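Long-range contact in digeranylgeranylglycerophospholipid reductase (Sulfolobus acidocaldarius, PDB 4OPC), which reduces the double bonds of geranylgeranyl chains with the help of FAD to make the saturated archaeol lipids of archaeal membranes: residues P63-I74 with G94-R105. Sequence-based numbering, arbitrary orientation. Where two conformers were deposited one is given.
Sequences PYPKGEELENKI and GFELNAPLYNQR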
ATOM      1  N   PRO A  63     -10.169   9.814  11.954  1.00 32.07           N
ATOM      2  CA  PRO A  63      -9.727  10.429  13.203  1.00 40.72           C
ATOM      3  C   PRO A  63      -8.282  10.888  13.124  1.00 35.13           C
ATOM      4  O   PRO A  63      -7.402  10.166  12.664  1.00 27.26           O
ATOM      5  CB  PRO A  63      -9.872   9.289  14.213  1.00 24.11           C
ATOM      6  CG  PRO A  63     -10.992   8.488  13.696  1.00 45.14           C
ATOM      7  CD  PRO A  63     -10.855   8.534  12.196  1.00 26.41           C
ATOM      8  N   TYR A  64      -8.047  12.100  13.593  0.54 46.37           N
ATOM      9  CA  TYR A  64      -6.718  12.669  13.622  0.54 28.91           C
ATOM     10  C   TYR A  64      -5.894  12.009  14.727  0.54 37.10           C
ATOM     11  O   TYR A  64      -6.364  11.883  15.855  0.54 30.18           O
ATOM     12  CB  TYR A  64      -6.856  14.160  13.906  0.54 50.08           C
ATOM     13  CG  TYR A  64      -5.859  15.041  13.211  0.54 35.57           C
ATOM     14  CD1 TYR A  64      -5.760  15.064  11.826  0.54 29.20           C
ATOM     15  CD2 TYR A  64      -5.042  15.884  13.942  0.54 33.18           C
ATOM     16  CE1 TYR A  64      -4.856  15.890  11.196  0.54 34.88           C
ATOM     17  CE2 TYR A  64      -4.144  16.704  13.326  0.54 27.48           C
ATOM     18  CZ  TYR A  64      -4.051  16.710  11.958  0.54 39.94           C
ATOM     19  OH  TYR A  64      -3.137  17.542  11.365  0.54 41.87           O
ATOM     20  N   PRO A  65      -4.663  11.584  14.406  1.00 23.84           N
ATOM     21  CA  PRO A  65      -3.740  11.001  15.388  1.00 27.52           C
ATOM     22  C   PRO A  65      -3.435  12.005  16.500  1.00 38.54           C
ATOM     23  O   PRO A  65      -3.233  13.184  16.204  1.00 44.17           O
ATOM     24  CB  PRO A  65      -2.475  10.754  14.568  1.00 43.19           C
ATOM     25  CG  PRO A  65      -2.940  10.692  13.151  1.00 44.22           C
ATOM     26  CD  PRO A  65      -4.072  11.644  13.058  1.00 40.58           C
ATOM     27  N   LYS A  66      -3.404  11.551  17.751  1.00 29.14           N
ATOM     28  CA  LYS A  66      -3.157  12.451  18.879  1.00 29.01           C
ATOM     29  C   LYS A  66      -2.462  11.746  20.040  1.00 28.33           C
ATOM     30  O   LYS A  66      -2.527  10.529  20.162  1.00 29.83           O
ATOM     31  CB  LYS A  66      -4.476  13.055  19.358  1.00 35.35           C
ATOM     32  CG  LYS A  66      -5.504  12.015  19.748  1.00 31.12           C
ATOM     33  CD  LYS A  66      -6.731  12.636  20.396  1.00 51.20           C
ATOM     34  CE  LYS A  66      -7.762  11.569  20.739  1.00 47.56           C
ATOM     35  NZ  LYS A  66      -7.160  10.425  21.487  1.00 59.36           N
ATOM     36  N   GLY A  67      -1.812  12.519  20.908  1.00 34.12           N
ATOM     37  CA  GLY A  67      -1.168  11.955  22.080  1.00 38.91           C
ATOM     38  C   GLY A  67      -0.030  11.011  21.751  1.00 23.04           C
ATOM     39  O   GLY A  67       0.783  11.302  20.878  1.00 30.08           O
ATOM     40  N   GLU A  68       0.035   9.878  22.449  1.00 30.39           N
ATOM     41  CA  GLU A  68       1.093   8.903  22.200  1.00 27.95           C
ATOM     42  C   GLU A  68       1.008   8.338  20.761  1.00 33.48           C
ATOM     43  O   GLU A  68       1.954   7.705  20.285  1.00 29.63           O
ATOM     44  CB  GLU A  68       1.091   7.772  23.253  1.00 31.45           C
ATOM     45  CG  GLU A  68       1.541   8.155  24.685  1.00 39.78           C
ATOM     46  CD  GLU A  68       1.549   6.952  25.653  1.00 35.15           C
ATOM     47  OE1 GLU A  68       1.684   5.805  25.178  1.00 54.37           O
ATOM     48  OE2 GLU A  68       1.410   7.148  26.889  1.00 32.39           O
ATOM     49  N   GLU A  69      -0.110   8.583  20.073  1.00 26.50           N
ATOM     50  CA  GLU A  69      -0.303   8.101  18.696  1.00 22.38           C
ATOM     51  C   GLU A  69       0.516   8.860  17.664  1.00 22.70           C
ATOM     52  O   GLU A  69       0.883   8.307  16.629  1.00 24.80           O
ATOM     53  CB  GLU A  69      -1.770   8.212  18.277  1.00 23.75           C
ATOM     54  CG  GLU A  69      -2.729   7.389  19.089  1.00 24.71           C
ATOM     55  CD  GLU A  69      -4.155   7.852  18.929  1.00 33.22           C
ATOM     56  OE1 GLU A  69      -4.422   8.706  18.050  1.00 22.28           O
ATOM     57  OE2 GLU A  69      -5.002   7.361  19.698  1.00 36.80           O
ATOM     58  N   LEU A  70       0.751  10.140  17.915  1.00 24.39           N
ATOM     59  CA  LEU A  70       1.535  10.963  17.011  1.00 25.38           C
ATOM     60  C   LEU A  70       2.926  11.139  17.585  1.00 28.25           C
ATOM     61  O   LEU A  70       3.139  11.928  18.512  1.00 29.83           O
ATOM     62  CB  LEU A  70       0.870  12.317  16.783  1.00 32.52           C
ATOM     63  CG  LEU A  70       1.589  13.275  15.833  1.00 39.72           C
ATOM     64  CD1 LEU A  70       2.094  12.539  14.604  1.00 35.83           C
ATOM     65  CD2 LEU A  70       0.657  14.407  15.433  1.00 42.15           C
ATOM     66  N   GLU A  71       3.875  10.392  17.036  1.00 23.03           N
ATOM     67  CA  GLU A  71       5.223  10.382  17.573  1.00 22.04           C
ATOM     68  C   GLU A  71       6.033  11.570  17.080  1.00 22.56           C
ATOM     69  O   GLU A  71       6.821  12.136  17.831  1.00 25.31           O
ATOM     70  CB  GLU A  71       5.929   9.068  17.234  1.00 23.24           C
ATOM     71  CG  GLU A  71       5.236   7.839  17.804  1.00 27.70           C
ATOM     72  CD  GLU A  71       6.139   6.629  17.829  1.00 38.67           C
ATOM     73  OE1 GLU A  71       5.819   5.631  17.151  1.00 39.46           O
ATOM     74  OE2 GLU A  71       7.174   6.675  18.526  1.00 40.95           O
ATOM     75  N   ASN A  72       5.824  11.962  15.828  1.00 22.30           N
ATOM     76  CA  ASN A  72       6.623  13.039  15.254  1.00 22.21           C
ATOM     77  C   ASN A  72       5.928  13.669  14.055  1.00 21.20           C
ATOM     78  O   ASN A  72       5.397  12.962  13.190  1.00 22.75           O
ATOM     79  CB  ASN A  72       8.009  12.497  14.867  1.00 21.84           C
ATOM     80  CG  ASN A  72       8.985  13.587  14.450  1.00 23.24           C
ATOM     81  OD1 ASN A  72       9.057  14.651  15.064  1.00 24.81           O
ATOM     82  ND2 ASN A  72       9.757  13.311  13.405  1.00 20.63           N
ATOM     83  N   LYS A  73       5.921  14.993  13.998  1.00 27.35           N
ATOM     84  CA  LYS A  73       5.342  15.700  12.860  1.00 24.02           C
ATOM     85  C   LYS A  73       6.333  15.762  11.702  1.00 24.31           C
ATOM     86  O   LYS A  73       7.498  16.097  11.893  1.00 26.24           O
ATOM     87  CB  LYS A  73       4.910  17.113  13.273  1.00 27.52           C
ATOM     88  CG  LYS A  73       4.327  17.947  12.143  1.00 39.42           C
ATOM     89  CD  LYS A  73       3.070  17.303  11.575  1.00 54.53           C
ATOM     90  CE  LYS A  73       2.629  17.988  10.293  1.00 50.50           C
ATOM     91  NZ  LYS A  73       1.502  17.265   9.648  1.00 46.69           N
ATOM     92  N   ILE A  74       5.859  15.439  10.501  1.00 22.25           N
ATOM     93  CA  ILE A  74       6.703  15.405   9.306  1.00 18.77           C
ATOM     94  C   ILE A  74       6.388  16.565   8.373  1.00 25.69           C
ATOM     95  O   ILE A  74       5.223  16.836   8.083  1.00 25.50           O
ATOM     96  CB  ILE A  74       6.506  14.086   8.539  1.00 20.23           C
ATOM     97  CG1 ILE A  74       6.864  12.899   9.432  1.00 19.89           C
ATOM     98  CG2 ILE A  74       7.336  14.057   7.265  1.00 20.46           C
ATOM     99  CD1 ILE A  74       8.268  12.978  10.013  1.00 25.46           C
ATOM    100  N   GLY A  94       2.893  15.394   7.114  1.00 22.80           N
ATOM    101  CA  GLY A  94       2.493  14.046   7.468  1.00 20.97           C
ATOM    102  C   GLY A  94       2.797  13.706   8.909  1.00 19.57           C
ATOM    103  O   GLY A  94       3.218  14.556   9.705  1.00 21.70           O
ATOM    104  N   PHE A  95       2.573  12.448   9.253  1.00 17.47           N
ATOM    105  CA  PHE A  95       2.703  12.007  10.625  1.00 20.14           C
ATOM    106  C   PHE A  95       3.585  10.783  10.681  1.00 18.45           C
ATOM    107  O   PHE A  95       3.484   9.902   9.822  1.00 19.95           O
ATOM    108  CB  PHE A  95       1.340  11.617  11.197  1.00 20.21           C
ATOM    109  CG  PHE A  95       0.302  12.702  11.128  1.00 20.54           C
ATOM    110  CD1 PHE A  95       0.512  13.920  11.734  1.00 26.42           C
ATOM    111  CD2 PHE A  95      -0.902  12.475  10.482  1.00 21.61           C
ATOM    112  CE1 PHE A  95      -0.455  14.908  11.683  1.00 28.94           C
ATOM    113  CE2 PHE A  95      -1.868  13.454  10.425  1.00 22.51           C
ATOM    114  CZ  PHE A  95      -1.645  14.673  11.026  1.00 29.63           C
ATOM    115  N   GLU A  96       4.460  10.733  11.678  1.00 18.43           N
ATOM    116  CA  GLU A  96       5.089   9.485  12.066  1.00 17.25           C
ATOM    117  C   GLU A  96       4.273   8.958  13.241  1.00 17.50           C
ATOM    118  O   GLU A  96       4.273   9.549  14.328  1.00 19.67           O
ATOM    119  CB  GLU A  96       6.556   9.707  12.455  1.00 17.42           C
ATOM    120  CG  GLU A  96       7.535   9.186  11.420  1.00 15.88           C
ATOM    121  CD  GLU A  96       7.428   7.697  11.229  1.00 15.73           C
ATOM    122  OE1 GLU A  96       7.672   7.239  10.096  1.00 17.80           O
ATOM    123  OE2 GLU A  96       7.113   6.981  12.200  1.00 19.89           O
ATOM    124  N   LEU A  97       3.555   7.863  12.998  1.00 18.18           N
ATOM    125  CA  LEU A  97       2.560   7.361  13.945  1.00 16.96           C
ATOM    126  C   LEU A  97       3.073   6.232  14.810  1.00 18.58           C
ATOM    127  O   LEU A  97       3.980   5.495  14.424  1.00 20.93           O
ATOM    128  CB  LEU A  97       1.352   6.815  13.174  1.00 22.94           C
ATOM    129  CG  LEU A  97       0.638   7.764  12.224  1.00 25.93           C
ATOM    130  CD1 LEU A  97      -0.459   7.046  11.461  1.00 26.06           C
ATOM    131  CD2 LEU A  97       0.060   8.904  13.015  1.00 27.22           C
ATOM    132  N   ASN A  98       2.460   6.089  15.981  1.00 18.98           N
ATOM    133  CA  ASN A  98       2.451   4.817  16.686  1.00 20.57           C
ATOM    134  C   ASN A  98       1.293   4.035  16.072  1.00 19.15           C
ATOM    135  O   ASN A  98       0.134   4.246  16.438  1.00 19.34           O
ATOM    136  CB  ASN A  98       2.238   5.039  18.187  1.00 21.14           C
ATOM    137  CG  ASN A  98       2.278   3.748  18.990  1.00 23.25           C
ATOM    138  OD1 ASN A  98       1.973   2.667  18.488  1.00 22.74           O
ATOM    139  ND2 ASN A  98       2.634   3.866  20.265  1.00 29.75           N
ATOM    140  N   ALA A  99       1.606   3.167  15.113  1.00 17.76           N
ATOM    141  CA  ALA A  99       0.581   2.513  14.315  1.00 16.01           C
ATOM    142  C   ALA A  99      -0.387   1.642  15.114  1.00 16.00           C
ATOM    143  O   ALA A  99      -1.592   1.801  14.951  1.00 16.52           O
ATOM    144  CB  ALA A  99       1.213   1.729  13.154  1.00 15.89           C
ATOM    145  N   PRO A 100       0.125   0.729  15.969  1.00 16.43           N
ATOM    146  CA  PRO A 100      -0.823  -0.054  16.770  1.00 19.39           C
ATOM    147  C   PRO A 100      -1.721   0.829  17.639  1.00 18.32           C
ATOM    148  O   PRO A 100      -2.919   0.560  17.736  1.00 18.71           O
ATOM    149  CB  PRO A 100       0.079  -0.911  17.659  1.00 23.46           C
ATOM    150  CG  PRO A 100       1.402  -0.955  16.978  1.00 20.37           C
ATOM    151  CD  PRO A 100       1.522   0.284  16.151  1.00 18.76           C
ATOM    152  N   LEU A 101      -1.168   1.864  18.267  1.00 16.56           N
ATOM    153  CA  LEU A 101      -1.981   2.706  19.144  1.00 18.38           C
ATOM    154  C   LEU A 101      -3.085   3.422  18.370  1.00 17.40           C
ATOM    155  O   LEU A 101      -4.241   3.442  18.794  1.00 18.28           O
ATOM    156  CB  LEU A 101      -1.106   3.712  19.887  1.00 22.01           C
ATOM    157  CG  LEU A 101      -1.689   4.306  21.161  1.00 37.15           C
ATOM    158  CD1 LEU A 101      -1.763   3.235  22.239  1.00 31.88           C
ATOM    159  CD2 LEU A 101      -0.833   5.466  21.604  1.00 33.36           C
ATOM    160  N   TYR A 102      -2.745   4.010  17.231  1.00 17.33           N
ATOM    161  CA  TYR A 102      -3.753   4.674  16.420  1.00 15.90           C
ATOM    162  C   TYR A 102      -4.789   3.693  15.871  1.00 15.88           C
ATOM    163  O   TYR A 102      -5.998   3.938  15.974  1.00 16.91           O
ATOM    164  CB  TYR A 102      -3.106   5.438  15.259  1.00 15.92           C
ATOM    165  CG  TYR A 102      -4.145   6.068  14.367  1.00 16.36           C
ATOM    166  CD1 TYR A 102      -4.806   7.228  14.752  1.00 19.40           C
ATOM    167  CD2 TYR A 102      -4.498   5.476  13.157  1.00 14.43           C
ATOM    168  CE1 TYR A 102      -5.783   7.789  13.954  1.00 17.70           C
ATOM    169  CE2 TYR A 102      -5.466   6.033  12.350  1.00 15.29           C
ATOM    170  CZ  TYR A 102      -6.108   7.190  12.747  1.00 14.84           C
ATOM    171  OH  TYR A 102      -7.090   7.742  11.948  1.00 17.56           O
ATOM    172  N   ASN A 103      -4.312   2.597  15.289  1.00 15.61           N
ATOM    173  CA  ASN A 103      -5.170   1.557  14.730  1.00 15.25           C
ATOM    174  C   ASN A 103      -6.156   1.040  15.786  1.00 14.69           C
ATOM    175  O   ASN A 103      -7.356   0.885  15.508  1.00 14.48           O
ATOM    176  CB  ASN A 103      -4.256   0.432  14.217  1.00 16.78           C
ATOM    177  CG  ASN A 103      -4.909  -0.489  13.206  1.00 15.37           C
ATOM    178  OD1 ASN A 103      -4.213  -1.035  12.349  1.00 14.77           O
ATOM    179  ND2 ASN A 103      -6.217  -0.704  13.307  1.00 16.18           N
ATOM    180  N   GLN A 104      -5.663   0.785  16.992  1.00 14.48           N
ATOM    181  CA  GLN A 104      -6.529   0.292  18.058  1.00 14.24           C
ATOM    182  C   GLN A 104      -7.560   1.330  18.474  1.00 17.09           C
ATOM    183  O   GLN A 104      -8.696   0.980  18.821  1.00 17.10           O
ATOM    184  CB  GLN A 104      -5.701  -0.203  19.247  1.00 16.66           C
ATOM    185  CG  GLN A 104      -4.974  -1.521  18.933  1.00 18.18           C
ATOM    186  CD  GLN A 104      -3.820  -1.817  19.864  1.00 19.02           C
ATOM    187  OE1 GLN A 104      -3.874  -1.530  21.063  1.00 23.07           O
ATOM    188  NE2 GLN A 104      -2.760  -2.404  19.314  1.00 18.70           N
ATOM    189  N   ARG A 105      -7.183   2.605  18.456  1.00 17.55           N
ATOM    190  CA  ARG A 105      -8.134   3.654  18.813  1.00 18.42           C
ATOM    191  C   ARG A 105      -9.249   3.756  17.774  1.00 18.51           C
ATOM    192  O   ARG A 105     -10.421   3.905  18.130  1.00 18.46           O
ATOM    193  CB  ARG A 105      -7.437   5.006  18.995  1.00 20.27           C
ATOM    194  CG  ARG A 105      -8.393   6.174  19.263  1.00 25.69           C
ATOM    195  CD  ARG A 105      -7.773   7.455  18.704  1.00 30.38           C
ATOM    196  NE  ARG A 105      -8.760   8.463  18.357  1.00 52.79           N
ATOM    197  CZ  ARG A 105      -8.475   9.559  17.670  1.00 42.38           C
ATOM    198  NH1 ARG A 105      -7.228   9.778  17.257  1.00 25.16           N
ATOM    199  NH2 ARG A 105      -9.432  10.434  17.392  1.00 60.40           N
TER
HETATM  200  O   HOH W   1       3.958   6.390  21.192  1.00 27.85           O
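Glu71 and Asn72 both give their backbone N-H to one acceptor, Glu96 O, forming a classic beta bulge in the antiparallel hairpin of strands 70-80 and 87-97. The fork is uneven: Glu71 N lies 2.9 Å from Glu96 O, nearly along the C=O axis, whereas Asn72 N sits in the carbonyl plane on a lone pair. The extra residue turns the Glu71 side chain toward the partner strand, where its carboxylate and that of Glu96 share Lys222 as a salt-bridge partner; Glu96 also touches the FAD-binding Asp50.

On the sheet face carrying Leu70, Lys73, Phe95 and Leu97, the edge of Phe95 meets the ring face of Tyr64, in one of its two conformers, as a T-shaped stack, centroids 5.0 Å apart and planes at 89°. Leu70 CD1 and Pro65 CG approach the Phe95 ring obliquely from the same side, and Pro65 CG also packs tightly on Leu97 CD2.

Beyond the strand, Asn98 N-caps helix 99-112, its OD1 accepting from Leu101 N, and this helix grips the loop before strand 70-80. Tyr102 OH donates to Pro63 O in the carbonyl plane, a short bond of 2.5 Å. With CG opposite the backbone N (chi1 175°), the Arg105 chain stretches out to slide its guanidinium between Lys66 CE on one face and Pro63 CB on the other. Arg105 NH1 donates to Tyr64 O at 2.7 Å, exactly in the guanidinium plane, and forms a salt bridge with Glu69 OE1 at 3.1 Å on its syn lone pair, an oxygen that Lys66 N approaches from above the carboxylate plane.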